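Local coordinates for superoxide dismutase [Fe] (Sulfolobus solfataricus, PDB 1WB7), which destroys toxic superoxide radicals by dismuting them to hydrogen peroxide and dioxygen at an iron centre, one metal ion per subunit, at residues A[75-84]-A[152-160]. The protein carries 1 engineered substitution. Numbering follows the deposited sequence.
Sequences TFNINGHKLH and FENHFQNHI. With FE (Fe (III) ion), chain C.
His155 and Gly80 meet where the second helix of the alpha-hairpin domain, 67-89, packs on the loop that leaves strand 147-153 of the C-terminal domain, the two-domain architecture of iron/manganese superoxide dismutases. No hydrogen bond crosses this buried contact; rings, methyl groups and one asparagine amide carry most of it. Gly80 CA sits over one face of the His155 imidazole, 4.0 Å from its centroid. With CG anti to its carbonyl carbon (chi1 -57°), His155 places its ring between those of Phe76 and His84, an aromatic cluster whose two ring pairs are both oblique: CD2 lies 3.4 Å from Phe76 CE1, and His155 CE1 comes to the edge of the His84 ring, 3.7 Å from its CE1. The iron-bound water lies in the His155 ring plane, near CE1, which puts this histidine in the metal's second shell. Phe172 stacks on the imidazole and Trp135 NE1 hydrogen-bonds with its ND1.

Toward the start of the segment, Thr75 CG2 rests over the face of the Phe156 ring, while Phe76 CD1 meets that ring at its edge, 3.6 Å from CE2. Asn154 OD1 approaches the Phe76 edge in plane. One turn after Asn79, Leu83 CD1 touches the rim of Phe152 and lies 3.4 Å from His155 O.

Asn79 ND2 donates a hydrogen bond to Thr75 O (2.9 Å) and lies against Phe156 CB; OD1 is close to His159 CE1, although the amide's stronger polar partner is His159 of the second subunit. With a leucine here both polar links would probably be lost, leaving that neighbouring histidine without its mate. On the loop, His159 NE2 donates to His155 O at 2.7 Å, which holds the His159 imidazole with CD2 over the centre of the Phe152 ring.

His84, with His33, Asp170 and His174, binds the iron; its ND1 donates to Gly80 O, setting the ring so that NE2 lies 2.1 Å from the metal.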
ATOM      1  N   THR A  75       0.698 -12.011  -6.104  1.00 11.46           N
ATOM      2  CA  THR A  75      -0.583 -11.467  -5.669  1.00 11.64           C
ATOM      3  C   THR A  75      -1.097 -10.465  -6.697  1.00 11.82           C
ATOM      4  O   THR A  75      -2.305 -10.356  -6.913  1.00 11.88           O
ATOM      5  CB  THR A  75      -0.521 -10.804  -4.261  1.00 11.33           C
ATOM      6  OG1 THR A  75      -1.859 -10.565  -3.809  1.00 11.30           O
ATOM      7  CG2 THR A  75       0.225  -9.470  -4.294  1.00  9.96           C
ATOM      8  N   PHE A  76      -0.178  -9.752  -7.346  1.00 11.96           N
ATOM      9  CA  PHE A  76      -0.548  -8.769  -8.365  1.00 12.08           C
ATOM     10  C   PHE A  76      -1.188  -9.450  -9.576  1.00 12.19           C
ATOM     11  O   PHE A  76      -2.305  -9.119  -9.973  1.00 12.50           O
ATOM     12  CB  PHE A  76       0.697  -7.990  -8.820  1.00 12.82           C
ATOM     13  CG  PHE A  76       0.454  -7.083 -10.001  1.00 12.77           C
ATOM     14  CD1 PHE A  76      -0.328  -5.941  -9.873  1.00 13.90           C
ATOM     15  CD2 PHE A  76       1.002  -7.381 -11.244  1.00 15.07           C
ATOM     16  CE1 PHE A  76      -0.564  -5.102 -10.971  1.00 13.54           C
ATOM     17  CE2 PHE A  76       0.773  -6.550 -12.349  1.00 16.63           C
ATOM     18  CZ  PHE A  76      -0.012  -5.410 -12.212  1.00 11.53           C
ATOM     19  N   ASN A  77      -0.470 -10.403 -10.161  1.00 12.15           N
ATOM     20  CA  ASN A  77      -0.952 -11.125 -11.338  1.00 12.24           C
ATOM     21  C   ASN A  77      -2.119 -12.078 -11.086  1.00 12.25           C
ATOM     22  O   ASN A  77      -3.033 -12.165 -11.905  1.00 12.41           O
ATOM     23  CB  ASN A  77       0.204 -11.895 -11.989  1.00 11.76           C
ATOM     24  CG  ASN A  77       1.141 -10.988 -12.750  1.00 12.86           C
ATOM     25  OD1 ASN A  77       0.798 -10.483 -13.819  1.00 12.12           O
ATOM     26  ND2 ASN A  77       2.327 -10.757 -12.192  1.00 10.35           N
ATOM     27  N   ILE A  78      -2.093 -12.799  -9.970  1.00 12.15           N
ATOM     28  CA  ILE A  78      -3.178 -13.721  -9.679  1.00 12.32           C
ATOM     29  C   ILE A  78      -4.481 -12.957  -9.498  1.00 12.53           C
ATOM     30  O   ILE A  78      -5.517 -13.345 -10.054  1.00 12.66           O
ATOM     31  CB  ILE A  78      -2.881 -14.572  -8.434  1.00 11.94           C
ATOM     32  CG1 ILE A  78      -1.740 -15.544  -8.749  1.00  9.73           C
ATOM     33  CG2 ILE A  78      -4.128 -15.355  -8.020  1.00 12.72           C
ATOM     34  CD1 ILE A  78      -1.346 -16.438  -7.593  1.00 12.01           C
ATOM     35  N   ASN A  79      -4.439 -11.868  -8.738  1.00 12.51           N
ATOM     36  CA  ASN A  79      -5.636 -11.053  -8.544  1.00 12.49           C
ATOM     37  C   ASN A  79      -6.002 -10.397  -9.861  1.00 12.61           C
ATOM     38  O   ASN A  79      -7.182 -10.240 -10.179  1.00 12.92           O
ATOM     39  CB  ASN A  79      -5.402  -9.975  -7.480  1.00 11.42           C
ATOM     40  CG  ASN A  79      -5.669 -10.481  -6.082  1.00 11.21           C
ATOM     41  OD1 ASN A  79      -6.767 -10.962  -5.787  1.00 10.79           O
ATOM     42  ND2 ASN A  79      -4.670 -10.380  -5.212  1.00  8.00           N
ATOM     43  N   GLY A  80      -4.987 -10.008 -10.628  1.00 12.55           N
ATOM     44  CA  GLY A  80      -5.242  -9.386 -11.916  1.00 12.36           C
ATOM     45  C   GLY A  80      -6.094 -10.320 -12.753  1.00 12.37           C
ATOM     46  O   GLY A  80      -7.050  -9.905 -13.402  1.00 12.31           O
ATOM     47  N   HIS A  81      -5.745 -11.599 -12.727  1.00 12.45           N
ATOM     48  CA  HIS A  81      -6.486 -12.608 -13.470  1.00 12.52           C
ATOM     49  C   HIS A  81      -7.871 -12.864 -12.871  1.00 12.50           C
ATOM     50  O   HIS A  81      -8.889 -12.755 -13.558  1.00 12.70           O
ATOM     51  CB  HIS A  81      -5.691 -13.915 -13.499  1.00 12.76           C
ATOM     52  CG  HIS A  81      -6.519 -15.114 -13.841  1.00 13.64           C
ATOM     53  ND1 HIS A  81      -7.258 -15.202 -15.001  1.00 15.54           N
ATOM     54  CD2 HIS A  81      -6.742 -16.265 -13.166  1.00 12.98           C
ATOM     55  CE1 HIS A  81      -7.902 -16.355 -15.024  1.00 14.13           C
ATOM     56  NE2 HIS A  81      -7.607 -17.019 -13.922  1.00 14.43           N
ATOM     57  N   LYS A  82      -7.907 -13.204 -11.587  1.00 12.22           N
ATOM     58  CA  LYS A  82      -9.168 -13.498 -10.920  1.00 12.11           C
ATOM     59  C   LYS A  82     -10.188 -12.369 -11.004  1.00 12.12           C
ATOM     60  O   LYS A  82     -11.352 -12.609 -11.328  1.00 12.26           O
ATOM     61  CB  LYS A  82      -8.917 -13.868  -9.454  1.00 11.34           C
ATOM     62  CG  LYS A  82      -8.217 -15.204  -9.280  1.00 11.69           C
ATOM     63  CD  LYS A  82      -7.994 -15.530  -7.805  1.00 10.07           C
ATOM     64  CE  LYS A  82      -7.404 -16.929  -7.618  1.00 11.47           C
ATOM     65  NZ  LYS A  82      -8.348 -18.029  -8.021  1.00  7.57           N
ATOM     66  N   LEU A  83      -9.762 -11.142 -10.724  1.00 11.90           N
ATOM     67  CA  LEU A  83     -10.674 -10.006 -10.769  1.00 12.04           C
ATOM     68  C   LEU A  83     -11.220  -9.724 -12.169  1.00 12.29           C
ATOM     69  O   LEU A  83     -12.392  -9.382 -12.321  1.00 12.23           O
ATOM     70  CB  LEU A  83      -9.992  -8.760 -10.200  1.00 10.30           C
ATOM     71  CG  LEU A  83      -9.633  -8.861  -8.713  1.00  8.94           C
ATOM     72  CD1 LEU A  83      -9.036  -7.542  -8.240  1.00  4.03           C
ATOM     73  CD2 LEU A  83     -10.882  -9.211  -7.904  1.00  6.30           C
ATOM     74  N   HIS A  84     -10.388  -9.863 -13.195  1.00 12.58           N
ATOM     75  CA  HIS A  84     -10.879  -9.633 -14.543  1.00 13.16           C
ATOM     76  C   HIS A  84     -11.865 -10.738 -14.923  1.00 13.53           C
ATOM     77  O   HIS A  84     -12.877 -10.480 -15.577  1.00 13.84           O
ATOM     78  CB  HIS A  84      -9.722  -9.564 -15.548  1.00 11.82           C
ATOM     79  CG  HIS A  84      -9.009  -8.247 -15.543  1.00 10.42           C
ATOM     80  ND1 HIS A  84      -8.051  -7.922 -14.611  1.00 11.82           N
ATOM     81  CD2 HIS A  84      -9.147  -7.156 -16.335  1.00 11.59           C
ATOM     82  CE1 HIS A  84      -7.627  -6.688 -14.827  1.00 11.86           C
ATOM     83  NE2 HIS A  84      -8.278  -6.199 -15.867  1.00 11.10           N
ATOM     84  N   PHE A 152     -10.678  -1.294  -4.029  1.00 11.36           N
ATOM     85  CA  PHE A 152      -9.343  -1.893  -4.024  1.00 11.54           C
ATOM     86  C   PHE A 152      -8.404  -0.875  -4.664  1.00 11.93           C
ATOM     87  O   PHE A 152      -8.810  -0.125  -5.553  1.00 11.95           O
ATOM     88  CB  PHE A 152      -9.278  -3.149  -4.909  1.00  8.60           C
ATOM     89  CG  PHE A 152     -10.140  -4.298  -4.453  1.00  7.44           C
ATOM     90  CD1 PHE A 152     -10.334  -5.394  -5.298  1.00  4.96           C
ATOM     91  CD2 PHE A 152     -10.760  -4.298  -3.206  1.00  5.10           C
ATOM     92  CE1 PHE A 152     -11.134  -6.469  -4.912  1.00  4.85           C
ATOM     93  CE2 PHE A 152     -11.559  -5.371  -2.812  1.00  6.43           C
ATOM     94  CZ  PHE A 152     -11.749  -6.458  -3.665  1.00  6.84           C
ATOM     95  N   GLU A 153      -7.162  -0.844  -4.206  1.00 12.23           N
ATOM     96  CA  GLU A 153      -6.159   0.022  -4.812  1.00 12.51           C
ATOM     97  C   GLU A 153      -5.274  -1.012  -5.509  1.00 12.48           C
ATOM     98  O   GLU A 153      -4.846  -1.994  -4.893  1.00 12.47           O
ATOM     99  CB  GLU A 153      -5.418   0.827  -3.743  1.00 12.97           C
ATOM    100  CG  GLU A 153      -6.338   1.860  -3.100  1.00 14.10           C
ATOM    101  CD  GLU A 153      -5.728   2.576  -1.914  1.00 17.66           C
ATOM    102  OE1 GLU A 153      -6.499   2.957  -1.012  1.00 22.75           O
ATOM    103  OE2 GLU A 153      -4.492   2.771  -1.877  1.00 22.59           O
ATOM    104  N   ASN A 154      -5.036  -0.801  -6.800  1.00 12.47           N
ATOM    105  CA  ASN A 154      -4.294  -1.749  -7.621  1.00 12.46           C
ATOM    106  C   ASN A 154      -5.183  -3.006  -7.593  1.00 12.50           C
ATOM    107  O   ASN A 154      -6.370  -2.907  -7.295  1.00 12.76           O
ATOM    108  CB  ASN A 154      -2.904  -2.038  -7.045  1.00 12.55           C
ATOM    109  CG  ASN A 154      -1.952  -2.624  -8.089  1.00 16.38           C
ATOM    110  OD1 ASN A 154      -2.351  -3.442  -8.922  1.00 19.40           O
ATOM    111  ND2 ASN A 154      -0.690  -2.212  -8.042  1.00 15.13           N
ATOM    112  N   HIS A 155      -4.639  -4.181  -7.887  1.00 12.41           N
ATOM    113  CA  HIS A 155      -5.457  -5.397  -7.890  1.00 12.37           C
ATOM    114  C   HIS A 155      -5.467  -6.145  -6.559  1.00 12.30           C
ATOM    115  O   HIS A 155      -6.336  -6.973  -6.316  1.00 12.19           O
ATOM    116  CB  HIS A 155      -4.946  -6.395  -8.942  1.00 11.77           C
ATOM    117  CG  HIS A 155      -4.893  -5.854 -10.337  1.00 13.47           C
ATOM    118  ND1 HIS A 155      -5.996  -5.346 -10.986  1.00 15.73           N
ATOM    119  CD2 HIS A 155      -3.870  -5.783 -11.222  1.00 13.31           C
ATOM    120  CE1 HIS A 155      -5.657  -4.985 -12.210  1.00 15.60           C
ATOM    121  NE2 HIS A 155      -4.372  -5.240 -12.379  1.00 17.68           N
ATOM    122  N   PHE A 156      -4.506  -5.840  -5.697  1.00 12.41           N
ATOM    123  CA  PHE A 156      -4.351  -6.588  -4.460  1.00 12.48           C
ATOM    124  C   PHE A 156      -4.436  -5.885  -3.112  1.00 12.50           C
ATOM    125  O   PHE A 156      -4.137  -6.504  -2.090  1.00 12.63           O
ATOM    126  CB  PHE A 156      -3.017  -7.324  -4.539  1.00 12.73           C
ATOM    127  CG  PHE A 156      -1.845  -6.406  -4.795  1.00 14.64           C
ATOM    128  CD1 PHE A 156      -1.144  -5.832  -3.737  1.00 13.12           C
ATOM    129  CD2 PHE A 156      -1.475  -6.079  -6.094  1.00 12.47           C
ATOM    130  CE1 PHE A 156      -0.093  -4.946  -3.970  1.00 17.67           C
ATOM    131  CE2 PHE A 156      -0.424  -5.190  -6.340  1.00 17.27           C
ATOM    132  CZ  PHE A 156       0.267  -4.623  -5.277  1.00 13.43           C
ATOM    133  N   GLN A 157      -4.825  -4.614  -3.078  1.00 12.40           N
ATOM    134  CA  GLN A 157      -4.908  -3.929  -1.792  1.00 12.01           C
ATOM    135  C   GLN A 157      -6.342  -3.602  -1.386  1.00 11.86           C
ATOM    136  O   GLN A 157      -7.138  -3.141  -2.209  1.00 11.78           O
ATOM    137  CB  GLN A 157      -4.069  -2.644  -1.813  1.00 12.62           C
ATOM    138  CG  GLN A 157      -2.603  -2.870  -2.179  1.00 17.73           C
ATOM    139  CD  GLN A 157      -1.779  -1.589  -2.159  1.00 20.98           C
ATOM    140  OE1 GLN A 157      -2.253  -0.528  -2.559  1.00 26.02           O
ATOM    141  NE2 GLN A 157      -0.534  -1.689  -1.705  1.00 23.61           N
ATOM    142  N   ASN A 158      -6.646  -3.866  -0.111  1.00 11.68           N
ATOM    143  CA  ASN A 158      -7.951  -3.611   0.520  1.00 11.52           C
ATOM    144  C   ASN A 158      -8.986  -4.736   0.487  1.00 11.53           C
ATOM    145  O   ASN A 158     -10.102  -4.552   0.972  1.00 11.27           O
ATOM    146  CB  ASN A 158      -8.592  -2.341  -0.040  1.00 11.02           C
ATOM    147  CG  ASN A 158      -7.704  -1.129   0.113  1.00 12.14           C
ATOM    148  OD1 ASN A 158      -6.688  -1.176   0.797  1.00 13.55           O
ATOM    149  ND2 ASN A 158      -8.091  -0.033  -0.521  1.00  8.87           N
ATOM    150  N   HIS A 159      -8.633  -5.891  -0.077  1.00 11.35           N
ATOM    151  CA  HIS A 159      -9.569  -7.006  -0.120  1.00 11.14           C
ATOM    152  C   HIS A 159      -9.954  -7.389   1.303  1.00 11.23           C
ATOM    153  O   HIS A 159      -9.222  -7.092   2.252  1.00 11.11           O
ATOM    154  CB  HIS A 159      -8.946  -8.262  -0.742  1.00  9.20           C
ATOM    155  CG  HIS A 159      -8.573  -8.123  -2.181  1.00 11.19           C
ATOM    156  ND1 HIS A 159      -8.806  -9.121  -3.101  1.00 10.54           N
ATOM    157  CD2 HIS A 159      -7.941  -7.129  -2.851  1.00 11.26           C
ATOM    158  CE1 HIS A 159      -8.336  -8.746  -4.278  1.00 14.29           C
ATOM    159  NE2 HIS A 159      -7.805  -7.543  -4.153  1.00  8.02           N
ATOM    160  N   ILE A 160     -11.099  -8.051   1.440  1.00 11.18           N
ATOM    161  CA  ILE A 160     -11.542  -8.556   2.732  1.00 11.32           C
ATOM    162  C   ILE A 160     -11.421 -10.063   2.568  1.00 11.41           C
ATOM    163  O   ILE A 160     -11.919 -10.640   1.602  1.00 11.34           O
ATOM    164  CB  ILE A 160     -12.999  -8.177   3.070  1.00 11.65           C
ATOM    165  CG1 ILE A 160     -13.080  -6.679   3.397  1.00 11.42           C
ATOM    166  CG2 ILE A 160     -13.476  -9.007   4.268  1.00 11.94           C
ATOM    167  CD1 ILE A 160     -14.489  -6.162   3.655  1.00 13.18           C
TER
HETATM  168 FE    FE C 212      -8.752  -4.144 -16.165  1.00 14.56          FE
HETATM  169  O   HOH W   1      -7.642  -3.652 -14.120  1.00 29.12           O